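Local coordinates for protein RE55538p (Drosophila melanogaster, PDB 4IX7) that binds palindromic DNA through its BEN domain and represses genes of neural development, acting also as a corepressor that inhibits Notch signaling, at residues 33-38 / 96-101; 79-84 / 89-94; 20-23 / 29-32; 3-8 / 14-19. All coordinates share one frame; numbering follows the deposited sequence.

From the N terminus, contact 4 closes first. It pairs strand 4-6 with 13-15 and packs the short helix 16-19 against the first strand. Contact 3 follows directly in the sequence and ties the loop 20-23 to the start of helix 27-38. Contact 1 then opens on that same helix at 33-38 and does not close until 96-101, inside helix 88-112. Contact 2 is nested within this long loop and joins the end of helix 70-84 to the first turns of helix 88-112. No two loops cross. Contacts 1 and 3 share helix 27-38, contacts 1 and 2 share helix 88-112, and Leu34 packs directly on Val80. The hairpin leans on helices 27-38 and 70-84.

Contact 1: 33-38 / 96-101; sequences KLLVTI and TTKCAD. With nucleotides of chain B; nucleotides of chain A.
Lys98 of helix 88-112 lies against Leu35 and Val36 of helix 27-38. Its CB and CG both meet Leu35 CD1, and the CG to CD1 distance is 3.7 Å. The leucine and lysine chains run antiparallel alongside one another. Lys98 CG stands anti to the backbone N (chi1 176°), and a bend at chi2 (54°) swings the rest of the chain across Val36. There Lys98 CE presses on Val36 CG1 at 3.4 Å, tighter than normal van der Waals contact. The tip, NZ, forms a salt bridge with Glu102. Lys98 NZ also lies 3.5 Å from OP2 of DT3 of chain B, and this phosphate charge probably helps to hold it.

The same helix reads the DNA. N4 of DC4 of chain B gives Asp101 OD1 a nearly straight hydrogen bond of 2.9 Å (176°). The methyl C7 of DT3 of chain B lies 3.3 Å from Asp101 CG. Asp101 OD2 is held by a salt bridge to Arg32. With an alanine at Asp101, N4 of DC4 of chain B would probably lose its acceptor and Arg32 its carboxylate mate. Thr97 CG2 touches C5 of the same cytosine at 3.6 Å. Thr96 OG1 donates to OP2 of DA7 of chain A at 2.7 Å, so the helix also contacts the second DNA strand.

Around the contact, Leu35 packs on Ile76 of helix 70-84. Val36 and Lys98 touch helix 41-46 through Arg41, and Val36 also meets Leu44. Leu34, Thr37 and Ile38 of helix 27-38 rest on Val14 of strand 13-15.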
# COMPACT_ATOMS: atom_id res chain seq x y z
N LYS C 33 9.09 14.50 5.91
CA LYS C 33 9.94 15.64 6.24
C LYS C 33 10.84 16.02 5.08
O LYS C 33 10.99 17.20 4.76
CB LYS C 33 10.78 15.37 7.49
CG LYS C 33 11.63 16.56 7.93
CD LYS C 33 10.77 17.80 8.17
CE LYS C 33 11.52 18.86 8.98
NZ LYS C 33 10.72 20.09 9.23
N LEU C 34 11.43 15.02 4.43
CA LEU C 34 12.28 15.31 3.28
C LEU C 34 11.45 15.97 2.19
O LEU C 34 11.89 16.94 1.57
CB LEU C 34 12.95 14.03 2.76
CG LEU C 34 14.00 13.41 3.68
CD1 LEU C 34 14.40 12.02 3.19
CD2 LEU C 34 15.22 14.32 3.75
N LEU C 35 10.25 15.45 1.94
CA LEU C 35 9.39 16.01 0.89
C LEU C 35 9.07 17.49 1.09
O LEU C 35 9.15 18.26 0.14
CB LEU C 35 8.09 15.23 0.77
CG LEU C 35 8.18 13.86 0.09
CD1 LEU C 35 6.86 13.13 0.31
CD2 LEU C 35 8.50 13.95 -1.41
N VAL C 36 8.71 17.89 2.30
CA VAL C 36 8.34 19.29 2.52
C VAL C 36 9.55 20.20 2.61
O VAL C 36 9.42 21.42 2.61
CB VAL C 36 7.44 19.47 3.75
CG1 VAL C 36 6.13 18.71 3.55
CG2 VAL C 36 8.16 19.05 5.04
N THR C 37 10.74 19.60 2.69
CA THR C 37 11.98 20.37 2.67
C THR C 37 12.43 20.61 1.23
O THR C 37 12.95 21.68 0.90
CB THR C 37 13.10 19.65 3.46
OG1 THR C 37 12.65 19.43 4.81
CG2 THR C 37 14.36 20.52 3.52
N ILE C 38 12.18 19.63 0.37
CA ILE C 38 12.72 19.62 -0.99
C ILE C 38 11.74 20.21 -2.01
O ILE C 38 12.16 20.83 -3.00
CB ILE C 38 13.10 18.17 -1.38
CG1 ILE C 38 14.34 17.73 -0.59
CG2 ILE C 38 13.33 18.03 -2.88
CD1 ILE C 38 14.50 16.23 -0.52
N THR C 96 3.28 8.91 -2.19
CA THR C 96 1.93 8.96 -2.74
C THR C 96 0.95 9.54 -1.73
O THR C 96 0.12 10.40 -2.06
CB THR C 96 1.45 7.53 -3.16
OG1 THR C 96 2.27 7.04 -4.24
CG2 THR C 96 -0.01 7.55 -3.57
N THR C 97 1.05 9.09 -0.49
CA THR C 97 0.14 9.53 0.55
C THR C 97 0.35 11.01 0.85
O THR C 97 -0.61 11.76 0.96
CB THR C 97 0.33 8.72 1.83
OG1 THR C 97 0.22 7.31 1.53
CG2 THR C 97 -0.75 9.10 2.85
N LYS C 98 1.60 11.44 0.95
CA LYS C 98 1.88 12.83 1.26
C LYS C 98 1.37 13.77 0.16
O LYS C 98 0.83 14.85 0.44
CB LYS C 98 3.38 13.04 1.51
CG LYS C 98 3.79 14.50 1.76
CD LYS C 98 2.96 15.12 2.89
CE LYS C 98 3.58 16.41 3.37
NZ LYS C 98 2.75 17.11 4.41
N CYS C 99 1.56 13.36 -1.10
CA CYS C 99 1.04 14.14 -2.23
C CYS C 99 -0.48 14.26 -2.14
O CYS C 99 -1.04 15.33 -2.37
CB CYS C 99 1.43 13.50 -3.56
SG CYS C 99 3.17 13.71 -3.95
N ALA C 100 -1.14 13.16 -1.80
CA ALA C 100 -2.60 13.18 -1.65
C ALA C 100 -3.02 14.06 -0.49
O ALA C 100 -4.01 14.79 -0.58
CB ALA C 100 -3.13 11.76 -1.47
N ASP C 101 -2.26 14.03 0.60
CA ASP C 101 -2.54 14.87 1.77
C ASP C 101 -2.43 16.37 1.42
O ASP C 101 -3.28 17.18 1.82
CB ASP C 101 -1.58 14.54 2.92
CG ASP C 101 -1.81 13.15 3.52
OD1 ASP C 101 -2.91 12.58 3.33
OD2 ASP C 101 -0.91 12.65 4.22
P DT B 3 2.46 15.27 8.97
OP1 DT B 3 3.76 15.27 9.69
OP2 DT B 3 2.36 15.55 7.54
O5' DT B 3 1.79 13.83 9.21
C5' DT B 3 1.80 13.32 10.51
C4' DT B 3 1.03 12.01 10.51
O4' DT B 3 -0.36 12.30 10.26
C3' DT B 3 1.46 11.02 9.44
O3' DT B 3 1.90 9.82 10.11
C2' DT B 3 0.22 10.83 8.58
C1' DT B 3 -0.90 11.20 9.53
N1 DT B 3 -2.15 11.69 8.90
C2 DT B 3 -3.35 11.14 9.31
O2 DT B 3 -3.44 10.26 10.16
N3 DT B 3 -4.46 11.66 8.68
C4 DT B 3 -4.47 12.67 7.74
O4 DT B 3 -5.52 13.07 7.24
C5 DT B 3 -3.19 13.20 7.37
C7 DT B 3 -3.09 14.29 6.34
C6 DT B 3 -2.10 12.70 7.97
P DC B 4 2.46 8.58 9.27
OP1 DC B 4 3.38 7.81 10.15
OP2 DC B 4 2.91 9.07 7.95
O5' DC B 4 1.16 7.72 8.98
C5' DC B 4 0.45 7.19 10.10
C4' DC B 4 -0.85 6.60 9.60
O4' DC B 4 -1.66 7.65 9.02
C3' DC B 4 -0.70 5.59 8.47
O3' DC B 4 -0.88 4.32 9.08
C2' DC B 4 -1.80 5.93 7.46
C1' DC B 4 -2.60 7.01 8.17
N1 DC B 4 -3.13 8.07 7.28
C2 DC B 4 -4.51 8.22 7.14
O2 DC B 4 -5.25 7.45 7.76
N3 DC B 4 -4.99 9.19 6.33
C4 DC B 4 -4.15 9.99 5.67
N4 DC B 4 -4.67 10.95 4.88
C5 DC B 4 -2.73 9.85 5.79
C6 DC B 4 -2.27 8.88 6.60
P DA A 7 0.96 7.37 -8.13
OP1 DA A 7 1.77 8.18 -9.07
OP2 DA A 7 1.19 7.45 -6.67
O5' DA A 7 -0.57 7.71 -8.34
C5' DA A 7 -1.05 7.81 -9.68
C4' DA A 7 -2.49 8.27 -9.64
O4' DA A 7 -3.31 7.14 -9.23
C3' DA A 7 -2.82 9.41 -8.68
O3' DA A 7 -3.88 10.18 -9.26
C2' DA A 7 -3.31 8.70 -7.41
C1' DA A 7 -3.95 7.43 -8.00
N9 DA A 7 -3.83 6.24 -7.15
C8 DA A 7 -2.74 5.85 -6.41
N7 DA A 7 -2.94 4.73 -5.73
C5 DA A 7 -4.25 4.37 -6.06
C6 DA A 7 -5.06 3.29 -5.67
N6 DA A 7 -4.67 2.31 -4.83
N1 DA A 7 -6.31 3.24 -6.19
C2 DA A 7 -6.72 4.20 -7.02
N3 DA A 7 -6.04 5.27 -7.46
C4 DA A 7 -4.81 5.30 -6.92

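Contact 2: 79-84 / 89-94. With nucleotides of chain A.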
# COMPACT_ATOMS: atom_id res chain seq x y z
N ALA C 79 17.98 7.91 0.33
CA ALA C 79 18.25 8.28 1.71
C ALA C 79 17.42 7.47 2.70
O ALA C 79 17.94 6.95 3.69
CB ALA C 79 18.01 9.76 1.92
N VAL C 80 16.12 7.36 2.45
CA VAL C 80 15.24 6.70 3.41
C VAL C 80 15.51 5.19 3.47
O VAL C 80 15.59 4.62 4.56
CB VAL C 80 13.74 6.99 3.13
CG1 VAL C 80 12.84 6.21 4.10
CG2 VAL C 80 13.46 8.48 3.27
N THR C 81 15.67 4.55 2.32
CA THR C 81 15.96 3.11 2.32
C THR C 81 17.30 2.77 2.98
O THR C 81 17.43 1.70 3.57
CB THR C 81 15.90 2.49 0.91
OG1 THR C 81 16.88 3.10 0.06
CG2 THR C 81 14.51 2.68 0.31
N HIS C 82 18.28 3.67 2.89
CA HIS C 82 19.59 3.43 3.50
C HIS C 82 19.63 3.75 5.00
O HIS C 82 20.49 3.24 5.72
CB HIS C 82 20.69 4.21 2.78
CG HIS C 82 21.09 3.62 1.47
ND1 HIS C 82 20.29 3.67 0.35
CD2 HIS C 82 22.21 2.96 1.10
CE1 HIS C 82 20.90 3.06 -0.66
NE2 HIS C 82 22.07 2.63 -0.23
N LYS C 83 18.70 4.58 5.47
CA LYS C 83 18.73 5.01 6.86
C LYS C 83 17.60 4.43 7.71
O LYS C 83 17.70 4.37 8.94
CB LYS C 83 18.73 6.54 6.96
CG LYS C 83 19.98 7.19 6.40
CD LYS C 83 20.06 8.67 6.76
CE LYS C 83 20.77 8.88 8.08
NZ LYS C 83 22.24 8.64 7.97
N CYS C 84 16.52 4.01 7.06
CA CYS C 84 15.38 3.45 7.76
C CYS C 84 15.29 1.94 7.53
O CYS C 84 14.58 1.24 8.26
CB CYS C 84 14.08 4.11 7.30
SG CYS C 84 12.66 3.79 8.35
N LYS C 89 9.43 0.36 -2.25
CA LYS C 89 7.97 0.45 -2.36
C LYS C 89 7.34 1.18 -1.16
O LYS C 89 6.43 1.99 -1.32
CB LYS C 89 7.36 -0.94 -2.52
CG LYS C 89 5.85 -0.91 -2.67
CD LYS C 89 5.26 -2.31 -2.79
CE LYS C 89 3.74 -2.23 -2.83
NZ LYS C 89 3.10 -3.55 -3.12
N GLU C 90 7.85 0.90 0.03
CA GLU C 90 7.37 1.53 1.26
C GLU C 90 7.60 3.04 1.21
O GLU C 90 6.73 3.81 1.61
CB GLU C 90 8.11 0.93 2.46
CG GLU C 90 7.51 1.23 3.80
CD GLU C 90 8.19 0.44 4.90
OE1 GLU C 90 8.78 -0.62 4.58
OE2 GLU C 90 8.16 0.88 6.07
N VAL C 91 8.75 3.46 0.70
CA VAL C 91 9.03 4.88 0.58
C VAL C 91 8.11 5.51 -0.45
O VAL C 91 7.55 6.58 -0.21
CB VAL C 91 10.50 5.14 0.21
CG1 VAL C 91 10.76 6.63 0.16
CG2 VAL C 91 11.41 4.49 1.24
N ARG C 92 7.95 4.86 -1.60
CA ARG C 92 7.09 5.41 -2.64
C ARG C 92 5.65 5.56 -2.15
O ARG C 92 4.98 6.54 -2.47
CB ARG C 92 7.16 4.54 -3.90
CG ARG C 92 8.46 4.72 -4.66
CD ARG C 92 8.60 3.77 -5.84
NE ARG C 92 9.68 4.20 -6.72
CZ ARG C 92 9.49 4.89 -7.84
NH1 ARG C 92 8.26 5.21 -8.23
NH2 ARG C 92 10.53 5.26 -8.57
N ASN C 93 5.18 4.59 -1.36
CA ASN C 93 3.83 4.68 -0.82
C ASN C 93 3.68 5.89 0.09
O ASN C 93 2.65 6.57 0.07
CB ASN C 93 3.41 3.41 -0.09
CG ASN C 93 2.02 3.52 0.48
OD1 ASN C 93 1.83 3.56 1.69
ND2 ASN C 93 1.03 3.61 -0.41
N ALA C 94 4.71 6.17 0.88
CA ALA C 94 4.67 7.36 1.72
C ALA C 94 4.60 8.64 0.89
O ALA C 94 3.90 9.58 1.27
CB ALA C 94 5.87 7.39 2.66
P DC A 5 4.53 -4.89 -5.92
OP1 DC A 5 5.99 -4.65 -5.85
OP2 DC A 5 3.75 -5.13 -4.70
O5' DC A 5 3.83 -3.65 -6.67
C5' DC A 5 4.28 -3.29 -7.94
C4' DC A 5 3.33 -2.24 -8.50
O4' DC A 5 2.05 -2.85 -8.76
C3' DC A 5 3.02 -1.11 -7.53
O3' DC A 5 3.89 -0.07 -7.89
C2' DC A 5 1.56 -0.75 -7.83
C1' DC A 5 1.15 -1.76 -8.89
N1 DC A 5 -0.19 -2.31 -8.71
C2 DC A 5 -1.23 -1.90 -9.56
O2 DC A 5 -0.98 -1.04 -10.42
N3 DC A 5 -2.45 -2.45 -9.40
C4 DC A 5 -2.67 -3.36 -8.44
N4 DC A 5 -3.90 -3.86 -8.33
C5 DC A 5 -1.62 -3.78 -7.57
C6 DC A 5 -0.41 -3.24 -7.74
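In the BEN domain, a family probably related to helix-turn-helix DNA-binding domains, Val80 and Thr81 of helix 70-84 meet Val91 of helix 88-112 across the short turn that links the two helices. The backbones come nearest at Val80 and Val91, with CA atoms 7.1 Å apart. One methyl does the touching for its side: Val91 CG2 is 3.6 Å from Val80 CG1, and 3.9 Å from Val80 CB. Val91 CG2 also meets Thr81 CG2 at 3.7 Å, the threonine side chain lying roughly perpendicular to the valine's. Thr81 OG1 sits between its own backbone N and carbonyl carbon (chi1 62°) and is hydrogen-bonded to the carbonyl of Ile77, one turn back. This rotation keeps the hydroxyl on its own helix and presents CG2 to the valine.

Val80 O accepts from both Lys83 N and Cys84 N, the latter at 2.7 Å. Val80 also packs on Thr31 and Leu34 of helix 27-38, and Val91 touches Ile77.

Lys89 points away from helix 70-84. Its extended chain carries CE to 3.5 Å from OP2 of DC5 of chain A. NZ is modelled closer to that oxygen than a normal hydrogen bond allows, so the exact length there is doubtful. In the conformer described, Arg92 packs on a DNA phosphate and pairs through NE with Glu88.

The chemistry is therefore divided. Residues 79-84 and 89-94 meet through apolar groups, mainly methyls, by dispersion and exclusion of water, while the basic residues of helix 88-112 serve the phosphates.

Contact 3: 20-23 / 29-32; sequences ENIN and LATR. With nucleotides of chain B.
Ile22 and Ala30 bring the two backbones together, with CA atoms 5.8 Å apart. Residues 20-23 form a loop after helix 16-19, and Ile22 and Asn23 in it are extended. Residues 29-32 are helical. Ile22 CG2 presses on Ala30 CB at 3.5 Å, a tight carbon contact. CG2 is anti to the backbone N, while CG1 lies beside that nitrogen (chi1 -69°), and the branch is thus split between two neighbours: CG2 goes to Ala30 and CD1 to Leu34. Asn23 O adds a looser touch on Ala30 CB at 3.9 Å, and Asn23 OD1 bonds to Ser25 OG.

The loop packs on one side of helix 27-38 in the BEN domain, and other residues of the helix face DNA. Leu29 CD2 approaches O3' of DT3 of chain B at 3.5 Å. Arg32, described here in one of two deposited conformers, reaches out with an extended chain. Its NE donates to OP2 of DC4 of chain B at 3.0 Å, with a bent angle of 136°. Arg32 NH2 gives a weak hydrogen bond of 3.4 Å to OP2 of DT3 of chain B. C2' of DT3 of chain B lies over one face of the guanidinium, toward its rim.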
# COMPACT_ATOMS: atom_id res chain seq x y z
N GLU C 20 19.75 15.94 10.30
CA GLU C 20 20.15 15.34 11.57
C GLU C 20 18.99 15.19 12.56
O GLU C 20 19.11 14.45 13.52
CB GLU C 20 21.26 16.17 12.21
CG GLU C 20 22.55 16.14 11.42
CD GLU C 20 23.55 17.18 11.87
OE1 GLU C 20 23.18 18.03 12.71
OE2 GLU C 20 24.70 17.15 11.39
N ASN C 21 17.87 15.85 12.30
CA ASN C 21 16.74 15.82 13.23
C ASN C 21 15.61 14.90 12.75
O ASN C 21 14.56 14.81 13.39
CB ASN C 21 16.22 17.23 13.48
CG ASN C 21 15.25 17.29 14.64
OD1 ASN C 21 15.45 16.64 15.68
ND2 ASN C 21 14.18 18.06 14.47
N ILE C 22 15.83 14.22 11.64
CA ILE C 22 14.85 13.25 11.15
C ILE C 22 14.89 11.98 12.00
O ILE C 22 15.96 11.46 12.33
CB ILE C 22 15.13 12.92 9.68
CG1 ILE C 22 14.80 14.13 8.81
CG2 ILE C 22 14.31 11.73 9.22
CD1 ILE C 22 15.23 13.97 7.37
N ASN C 23 13.71 11.48 12.38
CA ASN C 23 13.63 10.19 13.04
C ASN C 23 13.60 9.10 11.98
O ASN C 23 12.55 8.82 11.38
CB ASN C 23 12.41 10.10 13.95
CG ASN C 23 12.34 8.79 14.72
OD1 ASN C 23 13.26 7.96 14.64
ND2 ASN C 23 11.25 8.58 15.46
N LEU C 29 7.34 9.16 8.27
CA LEU C 29 7.57 10.51 8.77
C LEU C 29 8.87 11.07 8.21
O LEU C 29 8.95 12.25 7.90
CB LEU C 29 7.58 10.51 10.30
CG LEU C 29 6.24 10.15 10.95
CD1 LEU C 29 6.40 10.14 12.47
CD2 LEU C 29 5.16 11.12 10.52
N ALA C 30 9.88 10.22 8.07
CA ALA C 30 11.15 10.66 7.49
C ALA C 30 10.94 11.14 6.06
O ALA C 30 11.45 12.19 5.65
CB ALA C 30 12.18 9.53 7.54
N THR C 31 10.15 10.37 5.31
CA THR C 31 9.84 10.68 3.93
C THR C 31 9.08 12.00 3.83
O THR C 31 9.41 12.87 3.02
CB THR C 31 9.04 9.53 3.30
OG1 THR C 31 9.82 8.34 3.38
CG2 THR C 31 8.73 9.80 1.83
N ARG C 32 8.08 12.18 4.68
CA ARG C 32 7.30 13.41 4.68
C ARG C 32 8.18 14.63 4.94
O ARG C 32 8.04 15.66 4.29
CB ARG C 32 6.17 13.35 5.71
CG ARG C 32 5.06 12.37 5.36
CD ARG C 32 4.04 12.24 6.49
NE ARG C 32 2.94 11.38 6.08
CZ ARG C 32 1.83 11.81 5.51
NH1 ARG C 32 0.89 10.94 5.15
NH2 ARG C 32 1.64 13.11 5.30
P DT B 3 2.46 15.27 8.97
OP1 DT B 3 3.76 15.27 9.69
OP2 DT B 3 2.36 15.55 7.54
O5' DT B 3 1.79 13.83 9.21
C5' DT B 3 1.80 13.32 10.51
C4' DT B 3 1.03 12.01 10.51
O4' DT B 3 -0.36 12.30 10.26
C3' DT B 3 1.46 11.02 9.44
O3' DT B 3 1.90 9.82 10.11
C2' DT B 3 0.22 10.83 8.58
C1' DT B 3 -0.90 11.20 9.53
N1 DT B 3 -2.15 11.69 8.90
C2 DT B 3 -3.35 11.14 9.31
O2 DT B 3 -3.44 10.26 10.16
N3 DT B 3 -4.46 11.66 8.68
C4 DT B 3 -4.47 12.67 7.74
O4 DT B 3 -5.52 13.07 7.24
C5 DT B 3 -3.19 13.20 7.37
C7 DT B 3 -3.09 14.29 6.34
C6 DT B 3 -2.10 12.70 7.97
P DC B 4 2.46 8.58 9.27
OP1 DC B 4 3.38 7.81 10.15
OP2 DC B 4 2.91 9.07 7.95
O5' DC B 4 1.16 7.72 8.98
C5' DC B 4 0.45 7.19 10.10
C4' DC B 4 -0.85 6.60 9.60
O4' DC B 4 -1.66 7.65 9.02
C3' DC B 4 -0.70 5.59 8.47
O3' DC B 4 -0.88 4.32 9.08
C2' DC B 4 -1.80 5.93 7.46
C1' DC B 4 -2.60 7.01 8.17
N1 DC B 4 -3.13 8.07 7.28
C2 DC B 4 -4.51 8.22 7.14
O2 DC B 4 -5.25 7.45 7.76
N3 DC B 4 -4.99 9.19 6.33
C4 DC B 4 -4.15 9.99 5.67
N4 DC B 4 -4.67 10.95 4.88
C5 DC B 4 -2.73 9.85 5.79
C6 DC B 4 -2.27 8.88 6.60

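Contact 4: 3-8 / 14-19; sequences VMVSIG and VPASVF
Val5 and Val14 exchange two backbone hydrogen bonds. Val5 N donates to Val14 O at 2.8 Å and nearly straight (172°). Val14 N returns the bond to Val5 O at 3.1 Å. A third bond runs from Ala16 N to Val3 O, 2.8 Å long and almost in line with the acceptor's C=O. Pro15, which has no N-H to give, sits between Val14 and Ala16 at the N-cap of helix 16-19. Its O accepts from Phe19 N at 3.0 Å. Ser6 OG is satisfied by Asn11.

Side chains close one face. Val5 CG1 sits over the centre of the Phe19 ring, a CH-pi contact of 3.9 Å to the centroid, only 12° from the ring normal. Val5 CG2 meets Ala16 CB at 3.7 Å. Ile7 CG2 touches Phe19 CE1 at 3.7 Å and also meets Val14 CG2. Replacing Phe19 by an alanine would probably leave Val5 CG1 and Ile7 CG2 without the ring they rest on. Elsewhere the selenomethionine Met4 bends back, bringing CE 3.8 Å from Pro15 N.

This is a two-stranded antiparallel beta hairpin, 4-6 with 13-15, whose second strand runs straight into a short helix that packs back on the first.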
# COMPACT_ATOMS: atom_id res chain seq x y z
N VAL C 3 25.22 24.16 6.97
CA VAL C 3 25.80 23.21 6.03
C VAL C 3 24.71 22.39 5.33
O VAL C 3 23.80 21.87 5.98
CB VAL C 3 26.78 22.26 6.74
CG1 VAL C 3 27.36 21.26 5.76
CG2 VAL C 3 27.90 23.07 7.40
N MSE C 4 24.80 22.30 4.01
CA MSE C 4 23.87 21.48 3.25
C MSE C 4 24.38 20.04 3.18
O MSE C 4 25.58 19.79 3.02
CB MSE C 4 23.67 22.06 1.84
CG MSE C 4 23.15 23.49 1.80
SE MSE C 4 21.40 23.72 2.66
CE MSE C 4 20.30 22.77 1.37
N VAL C 5 23.46 19.09 3.34
CA VAL C 5 23.78 17.67 3.29
C VAL C 5 23.23 17.08 2.00
O VAL C 5 22.04 17.20 1.71
CB VAL C 5 23.15 16.91 4.49
CG1 VAL C 5 23.42 15.42 4.36
CG2 VAL C 5 23.70 17.44 5.81
N SER C 6 24.10 16.45 1.21
CA SER C 6 23.68 15.73 0.01
C SER C 6 23.04 14.41 0.41
O SER C 6 23.67 13.59 1.09
CB SER C 6 24.90 15.46 -0.88
OG SER C 6 24.54 14.83 -2.09
N ILE C 7 21.79 14.18 0.02
CA ILE C 7 21.08 13.00 0.52
C ILE C 7 21.14 11.77 -0.39
O ILE C 7 20.76 10.67 0.02
CB ILE C 7 19.59 13.30 0.91
CG1 ILE C 7 18.70 13.36 -0.34
CG2 ILE C 7 19.50 14.57 1.76
CD1 ILE C 7 17.21 13.51 -0.03
N GLY C 8 21.62 11.96 -1.62
CA GLY C 8 21.69 10.84 -2.55
C GLY C 8 22.55 11.15 -3.75
O GLY C 8 23.08 12.25 -3.87
N VAL C 14 19.41 18.91 1.68
CA VAL C 14 18.60 19.53 2.73
C VAL C 14 19.58 20.09 3.76
O VAL C 14 20.72 19.63 3.83
CB VAL C 14 17.67 18.49 3.41
CG1 VAL C 14 16.71 17.88 2.39
CG2 VAL C 14 18.48 17.39 4.10
N PRO C 15 19.15 21.09 4.55
CA PRO C 15 20.08 21.59 5.57
C PRO C 15 20.43 20.50 6.57
O PRO C 15 19.61 19.61 6.83
CB PRO C 15 19.28 22.70 6.26
CG PRO C 15 18.25 23.11 5.25
CD PRO C 15 17.88 21.83 4.54
N ALA C 16 21.65 20.55 7.12
CA ALA C 16 22.05 19.60 8.15
C ALA C 16 21.08 19.62 9.33
O ALA C 16 20.80 18.57 9.91
CB ALA C 16 23.46 19.88 8.62
N SER C 17 20.59 20.80 9.67
CA SER C 17 19.66 20.94 10.79
C SER C 17 18.42 20.06 10.59
O SER C 17 17.89 19.49 11.54
CB SER C 17 19.27 22.40 11.01
OG SER C 17 18.60 22.95 9.90
N VAL C 18 17.99 19.93 9.33
CA VAL C 18 16.85 19.09 9.02
C VAL C 18 17.26 17.62 8.99
O VAL C 18 16.64 16.78 9.63
CB VAL C 18 16.20 19.50 7.67
CG1 VAL C 18 15.10 18.52 7.29
CG2 VAL C 18 15.65 20.91 7.76
N PHE C 19 18.34 17.32 8.26
CA PHE C 19 18.78 15.94 8.08
C PHE C 19 19.06 15.24 9.41
O PHE C 19 18.65 14.10 9.62
CB PHE C 19 20.03 15.90 7.19
CG PHE C 19 20.34 14.54 6.63
CD1 PHE C 19 19.65 14.05 5.53
CD2 PHE C 19 21.33 13.75 7.21
CE1 PHE C 19 19.94 12.80 5.02
CE2 PHE C 19 21.62 12.49 6.69
CZ PHE C 19 20.92 12.02 5.59